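L-arabinose ABC transporter, periplasmic L-arabinose-binding protein (PDB 4KZK) binds sugars in the periplasm, with beta-D-galactose bound in this structure, and probably delivers L-arabinose to an ABC importer. Local coordinates at residues A[99-102]-A[103-106]; A[215-218]-A[219-223]; A[269-272]-A[273-277]. All coordinates share one frame; numbering follows the deposited sequence.

Contact 1 (A[99-102]-A[103-106]); sequences APDV and KLGP
D101 and K103 form an Asx turn where the loop after strand 94-98 winds through a short 3-10 segment into helix 105-114. The evidence is one side-chain bond: K103 N donates to D101 OD1 at 2.9 Å, reaching it from above the carboxylate plane. D101 places its carboxylate there because CG is anti to the backbone N (chi1 174°), which lays it alongside the amide two residues on.

Two backbone bonds, each spanning three residues, wind the turn. L104 N donates to D101 O at 3.0 Å, and G105 N to V102 O at 3.1 Å; both amides approach from above the carbonyl plane.

Apolar packing is sparser. The L104 side chain crosses P100 at about a right angle and brings CD1 to 4.1 Å from P100 CD, while V80 of helix 77-89 touches both residues. Nearer the sugar cleft, V102 touches D124 and P100 touches K44, both galactose-binding residues, consistent with a second-shell place; the V102 side chain is about 8 Å from the bound galactose.

Solvent adds a second bond to D101 OD1: a water 2.7 Å away donates to it and weakly accepts from K103 NZ at 3.1 Å.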
loop_
_atom_site.group_PDB
_atom_site.type_symbol
_atom_site.label_atom_id
_atom_site.label_comp_id
_atom_site.label_asym_id
_atom_site.label_seq_id
_atom_site.Cartn_x
_atom_site.Cartn_y
_atom_site.Cartn_z
ATOM N N ALA A 99 -7.004 -1.400 -9.343
ATOM C CA ALA A 99 -8.360 -1.894 -9.218
ATOM C C ALA A 99 -8.668 -2.276 -7.775
ATOM O O ALA A 99 -7.781 -2.641 -7.014
ATOM C CB ALA A 99 -8.567 -3.078 -10.152
ATOM N N PRO A 100 -9.956 -2.256 -7.387
ATOM C CA PRO A 100 -10.361 -2.613 -6.038
ATOM C C PRO A 100 -10.434 -4.126 -5.839
ATOM O O PRO A 100 -10.539 -4.584 -4.710
ATOM C CB PRO A 100 -11.747 -1.979 -5.924
ATOM C CG PRO A 100 -12.262 -1.945 -7.300
ATOM C CD PRO A 100 -11.079 -1.743 -8.183
ATOM N N ASP A 101 -10.430 -4.867 -6.952
ATOM C CA ASP A 101 -10.488 -6.324 -6.962
ATOM C C ASP A 101 -9.672 -6.744 -8.184
ATOM O O ASP A 101 -10.099 -6.546 -9.307
ATOM C CB ASP A 101 -11.948 -6.795 -7.096
ATOM C CG ASP A 101 -12.082 -8.312 -7.266
ATOM O OD1 ASP A 101 -11.057 -9.025 -7.315
ATOM O OD2 ASP A 101 -13.239 -8.796 -7.286
ATOM N N VAL A 102 -8.503 -7.322 -7.942
ATOM C CA VAL A 102 -7.591 -7.667 -9.050
ATOM C C VAL A 102 -8.175 -8.720 -9.993
ATOM O O VAL A 102 -7.760 -8.821 -11.140
ATOM C CB VAL A 102 -6.188 -8.103 -8.551
ATOM C CG1 VAL A 102 -5.434 -6.901 -7.968
ATOM C CG2 VAL A 102 -6.243 -9.224 -7.536
ATOM N N LYS A 103 -9.161 -9.476 -9.519
ATOM C CA LYS A 103 -9.834 -10.471 -10.364
ATOM C C LYS A 103 -10.772 -9.866 -11.419
ATOM O O LYS A 103 -11.266 -10.593 -12.283
ATOM C CB LYS A 103 -10.556 -11.516 -9.500
ATOM C CG LYS A 103 -9.579 -12.391 -8.716
ATOM C CD LYS A 103 -10.244 -13.629 -8.166
ATOM C CE LYS A 103 -10.746 -13.399 -6.756
ATOM N NZ LYS A 103 -9.675 -13.630 -5.748
ATOM N N LEU A 104 -10.977 -8.544 -11.368
ATOM C CA LEU A 104 -11.643 -7.793 -12.455
ATOM C C LEU A 104 -10.784 -7.677 -13.727
ATOM O O LEU A 104 -11.255 -7.158 -14.743
ATOM C CB LEU A 104 -12.023 -6.377 -11.999
ATOM C CG LEU A 104 -12.995 -6.199 -10.831
ATOM C CD1 LEU A 104 -12.923 -4.765 -10.316
ATOM C CD2 LEU A 104 -14.407 -6.542 -11.276
ATOM N N GLY A 105 -9.516 -8.090 -13.643
ATOM C CA GLY A 105 -8.549 -8.001 -14.772
ATOM C C GLY A 105 -9.080 -8.255 -16.178
ATOM O O GLY A 105 -9.025 -7.370 -17.047
ATOM N N PRO A 106 -9.602 -9.457 -16.415
ATOM C CA PRO A 106 -10.066 -9.781 -17.764
ATOM C C PRO A 106 -11.140 -8.839 -18.312
ATOM O O PRO A 106 -11.066 -8.428 -19.477
ATOM C CB PRO A 106 -10.602 -11.213 -17.609
ATOM C CG PRO A 106 -9.738 -11.801 -16.546
ATOM C CD PRO A 106 -9.433 -10.662 -15.581
HETATM O O HOH W 1 -10.221 -10.638 -5.309
#

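Contact 2 (A[215-218]-A[219-223]); sequences GAFN and AANIA
N221 sets the nitrogen of its side-chain amide, ND2, over one face of the F217 ring, one turn earlier in helix 213-226; N221 N also donates to F217 O at 3.1 Å. The compact part is the buried stripe of A216, A219 and A220. A219 N donates to G215 O at 3.0 Å and A220 N to A216 O at 2.8 Å, the i to i+4 spacing of an alpha helix. The methyls lie close against the preceding turn: A220 CB is 3.3 Å from A216 O, and A219 CB is similarly near G215 O. The short side chains are consistent with close packing of the helix on the sheet.

The other side is looser and wetter. F217 holds CG anti to its own N (chi1 180°), which stands the ring up beside the next turn. N221 ND2 hovers 3.3 Å above the F217 ring plane, shifted toward the rim near CE2 and CZ. Since the amide and ring planes are 85° apart, the amide stands upright on the ring instead of stacking flat. A water accepts from N221 ND2 at 3.1 Å and donates to N218 OD1 at 2.9 Å, bridging to the exposed N218. At the other end of the amide, N221 OD1 has a weak bond from R253, so both ends of the group have polar partners.

Helix 213-226 is the beta-alpha-beta crossover from strand 203-207 to strand 233-236, parallel strands with 170-175 between them. A216, A220 and A223 face strand 170-175, A219 and A223 strand 203-207, whereas F217, A220 and N221 pack on helix 240-252.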
loop_
_atom_site.group_PDB
_atom_site.type_symbol
_atom_site.label_atom_id
_atom_site.label_comp_id
_atom_site.label_asym_id
_atom_site.label_seq_id
_atom_site.Cartn_x
_atom_site.Cartn_y
_atom_site.Cartn_z
ATOM N N GLY A 215 -11.400 -1.873 8.771
ATOM C CA GLY A 215 -11.178 -3.330 8.792
ATOM C C GLY A 215 -10.113 -3.765 9.788
ATOM O O GLY A 215 -10.268 -4.757 10.513
ATOM N N ALA A 216 -9.019 -3.017 9.817
ATOM C CA ALA A 216 -7.936 -3.282 10.735
ATOM C C ALA A 216 -8.339 -3.047 12.186
ATOM O O ALA A 216 -7.953 -3.819 13.037
ATOM C CB ALA A 216 -6.756 -2.393 10.389
ATOM N N PHE A 217 -9.039 -1.933 12.451
ATOM C CA PHE A 217 -9.502 -1.592 13.794
ATOM C C PHE A 217 -10.343 -2.748 14.347
ATOM O O PHE A 217 -10.130 -3.222 15.466
ATOM C CB PHE A 217 -10.278 -0.267 13.766
ATOM C CG PHE A 217 -10.801 0.162 15.103
ATOM C CD1 PHE A 217 -10.002 0.870 15.983
ATOM C CD2 PHE A 217 -12.108 -0.122 15.474
ATOM C CE1 PHE A 217 -10.499 1.272 17.219
ATOM C CE2 PHE A 217 -12.610 0.260 16.703
ATOM C CZ PHE A 217 -11.803 0.963 17.581
ATOM N N ASN A 218 -11.286 -3.218 13.539
ATOM C CA ASN A 218 -12.134 -4.334 13.972
ATOM C C ASN A 218 -11.379 -5.635 14.149
ATOM O O ASN A 218 -11.590 -6.358 15.113
ATOM C CB ASN A 218 -13.313 -4.532 13.012
ATOM C CG ASN A 218 -14.276 -3.368 13.030
ATOM O OD1 ASN A 218 -14.372 -2.636 14.015
ATOM N ND2 ASN A 218 -14.981 -3.187 11.951
ATOM N N ALA A 219 -10.508 -5.965 13.212
ATOM C CA ALA A 219 -9.742 -7.194 13.340
ATOM C C ALA A 219 -8.793 -7.163 14.533
ATOM O O ALA A 219 -8.615 -8.158 15.213
ATOM C CB ALA A 219 -8.985 -7.468 12.062
ATOM N N ALA A 220 -8.174 -6.016 14.789
ATOM C CA ALA A 220 -7.230 -5.915 15.913
ATOM C C ALA A 220 -7.947 -6.111 17.241
ATOM O O ALA A 220 -7.449 -6.825 18.107
ATOM C CB ALA A 220 -6.478 -4.591 15.886
ATOM N N ASN A 221 -9.121 -5.502 17.386
ATOM C CA ASN A 221 -9.881 -5.612 18.621
ATOM C C ASN A 221 -10.257 -7.059 18.913
ATOM O O ASN A 221 -10.196 -7.488 20.067
ATOM C CB ASN A 221 -11.113 -4.715 18.589
ATOM C CG ASN A 221 -10.815 -3.322 19.100
ATOM O OD1 ASN A 221 -10.026 -3.160 20.036
ATOM N ND2 ASN A 221 -11.434 -2.313 18.500
ATOM N N ILE A 222 -10.609 -7.806 17.871
ATOM C CA ILE A 222 -10.904 -9.228 18.040
ATOM C C ILE A 222 -9.674 -9.971 18.569
ATOM O O ILE A 222 -9.774 -10.797 19.480
ATOM C CB ILE A 222 -11.414 -9.876 16.731
ATOM C CG1 ILE A 222 -12.820 -9.357 16.419
ATOM C CG2 ILE A 222 -11.410 -11.406 16.836
ATOM C CD1 ILE A 222 -13.372 -9.763 15.068
ATOM N N ALA A 223 -8.512 -9.657 18.014
ATOM C CA ALA A 223 -7.274 -10.314 18.414
ATOM C C ALA A 223 -6.852 -9.945 19.835
ATOM O O ALA A 223 -6.416 -10.809 20.605
ATOM C CB ALA A 223 -6.161 -9.954 17.439
HETATM O O HOH W 2 -13.909 -3.069 16.880
#

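Contact 3 (A[269-272]-A[273-277]); sequences QVAL and NEFAK
L272, N273 and A271 bury the most surface where the two halves of helix 269-276 meet, and each uses a different kind of contact. L272 works through its branch end: CD2 comes within 4.1 Å of F275 CD2, approaching the ring obliquely. Its carbonyl serves the next turn, since A276 N donates to L272 O at 3.0 Å, through a bent N-H...O angle of 136°.

N273 folds back over the turn before it. With CG anti to its own carbonyl carbon (chi1 -75°), the side-chain amide lies beside the carbonyl of Q269, and CG is 3.1 Å from Q269 O. The side-chain nitrogen and oxygen are both farther from that carbonyl and make no hydrogen bond with it. The bond there comes from the backbone, N273 N to Q269 O at 2.9 Å.

A271 meets F275 twice. Its methyl CB lies 4.1 Å from F275 CE2, and its carbonyl oxygen sits 3.3 Å above one face of the ring, displaced toward the rim. That same oxygen accepts the hydrogen bond from F275 N, with the donor nearly along the C=O axis, so one carbonyl both bonds the backbone and backs the ring.

On the flank, a water donates to both V270 O and E274 OE2. E274 also has a salt bridge to K277 and further partners in R248 and T281.

The helix is the crossover of the beta-alpha-beta unit between strands 260-264 and 283-288. Q269 and V270 touch P49 of helix 49-65, and the V270 side chain is about 8 Å from the bound galactose. A271 and E274 rest on strand 283-288, V270 and A271 on helix 240-252, and L272 and F275 on helix 328-334.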
loop_
_atom_site.group_PDB
_atom_site.type_symbol
_atom_site.label_atom_id
_atom_site.label_comp_id
_atom_site.label_asym_id
_atom_site.label_seq_id
_atom_site.Cartn_x
_atom_site.Cartn_y
_atom_site.Cartn_z
ATOM N N GLN A 269 0.453 10.591 4.158
ATOM C CA GLN A 269 -0.128 11.453 5.183
ATOM C C GLN A 269 -0.655 10.741 6.420
ATOM O O GLN A 269 -0.715 11.345 7.465
ATOM C CB GLN A 269 -1.215 12.348 4.559
ATOM C CG GLN A 269 -0.709 13.228 3.400
ATOM C CD GLN A 269 0.406 14.181 3.782
ATOM O OE1 GLN A 269 1.419 14.352 3.072
ATOM N NE2 GLN A 269 0.261 14.775 4.906
ATOM N N VAL A 270 -1.006 9.464 6.326
ATOM C CA VAL A 270 -1.416 8.741 7.525
ATOM C C VAL A 270 -0.227 8.584 8.488
ATOM O O VAL A 270 -0.363 8.783 9.687
ATOM C CB VAL A 270 -2.031 7.370 7.188
ATOM C CG1 VAL A 270 -2.313 6.573 8.446
ATOM C CG2 VAL A 270 -3.301 7.517 6.350
ATOM N N ALA A 271 0.958 8.301 7.949
ATOM C CA ALA A 271 2.170 8.205 8.768
ATOM C C ALA A 271 2.485 9.575 9.334
ATOM O O ALA A 271 2.775 9.743 10.527
ATOM C CB ALA A 271 3.334 7.712 7.924
ATOM N N LEU A 272 2.428 10.578 8.473
ATOM C CA LEU A 272 2.807 11.926 8.878
ATOM C C LEU A 272 1.870 12.469 9.954
ATOM O O LEU A 272 2.294 13.219 10.834
ATOM C CB LEU A 272 2.826 12.873 7.685
ATOM C CG LEU A 272 3.707 12.480 6.494
ATOM C CD1 LEU A 272 3.823 13.682 5.572
ATOM C CD2 LEU A 272 5.064 11.964 6.946
ATOM N N ASN A 273 0.592 12.110 9.902
ATOM C CA ASN A 273 -0.346 12.542 10.948
ATOM C C ASN A 273 0.052 11.954 12.291
ATOM O O ASN A 273 -0.008 12.633 13.308
ATOM C CB ASN A 273 -1.776 12.109 10.621
ATOM C CG ASN A 273 -2.420 12.941 9.536
ATOM O OD1 ASN A 273 -1.948 14.032 9.212
ATOM N ND2 ASN A 273 -3.515 12.450 8.984
ATOM N N GLU A 274 0.462 10.686 12.313
ATOM C CA GLU A 274 0.947 10.097 13.576
ATOM C C GLU A 274 2.221 10.752 14.051
ATOM O O GLU A 274 2.366 10.995 15.246
ATOM C CB GLU A 274 1.203 8.606 13.453
ATOM C CG GLU A 274 -0.053 7.812 13.109
ATOM C CD GLU A 274 -1.123 7.897 14.178
ATOM O OE1 GLU A 274 -0.828 7.700 15.359
ATOM O OE2 GLU A 274 -2.285 8.185 13.840
ATOM N N PHE A 275 3.142 11.061 13.142
ATOM C CA PHE A 275 4.427 11.656 13.522
ATOM C C PHE A 275 4.290 13.098 14.060
ATOM O O PHE A 275 5.119 13.544 14.868
ATOM C CB PHE A 275 5.381 11.695 12.320
ATOM C CG PHE A 275 5.794 10.347 11.776
ATOM C CD1 PHE A 275 5.737 9.184 12.537
ATOM C CD2 PHE A 275 6.267 10.246 10.473
ATOM C CE1 PHE A 275 6.144 7.960 12.011
ATOM C CE2 PHE A 275 6.676 9.035 9.955
ATOM C CZ PHE A 275 6.617 7.878 10.718
ATOM N N ALA A 276 3.246 13.797 13.634
ATOM C CA ALA A 276 3.044 15.182 14.034
ATOM C C ALA A 276 2.336 15.302 15.386
ATOM O O ALA A 276 2.276 16.395 15.943
ATOM C CB ALA A 276 2.268 15.912 12.970
ATOM N N LYS A 277 1.808 14.208 15.934
ATOM C CA LYS A 277 1.044 14.335 17.185
ATOM C C LYS A 277 1.933 14.788 18.336
ATOM O O LYS A 277 3.078 14.355 18.429
ATOM C CB LYS A 277 0.324 13.058 17.515
ATOM C CG LYS A 277 -0.834 12.880 16.569
ATOM C CD LYS A 277 -1.615 11.631 16.817
ATOM C CE LYS A 277 -2.755 11.562 15.819
ATOM N NZ LYS A 277 -3.287 10.198 15.769
HETATM O O HOH W 3 -2.914 8.766 11.246
#

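How the contacts relate
From the N terminus the three contacts follow in series; each joins two consecutive segments, so it closes no loop beyond a helical or 3-10 turn, and none nests within or crosses another. Contact 1 comes first, at the junction of strand 94-98 with helix 105-114, in the lobe formed by the early strands. Contacts 2 and 3 belong to the other lobe, on helices 213-226 and 269-276, and both helices pack against helix 240-252, although the contacts' nearest atoms stay about 10 Å apart. R248 of that helix touches F217 and salt-bridges E274, linking the two. Contacts 1 and 3 lie on opposite sides of the chain's centre, their own centres about 31 Å apart.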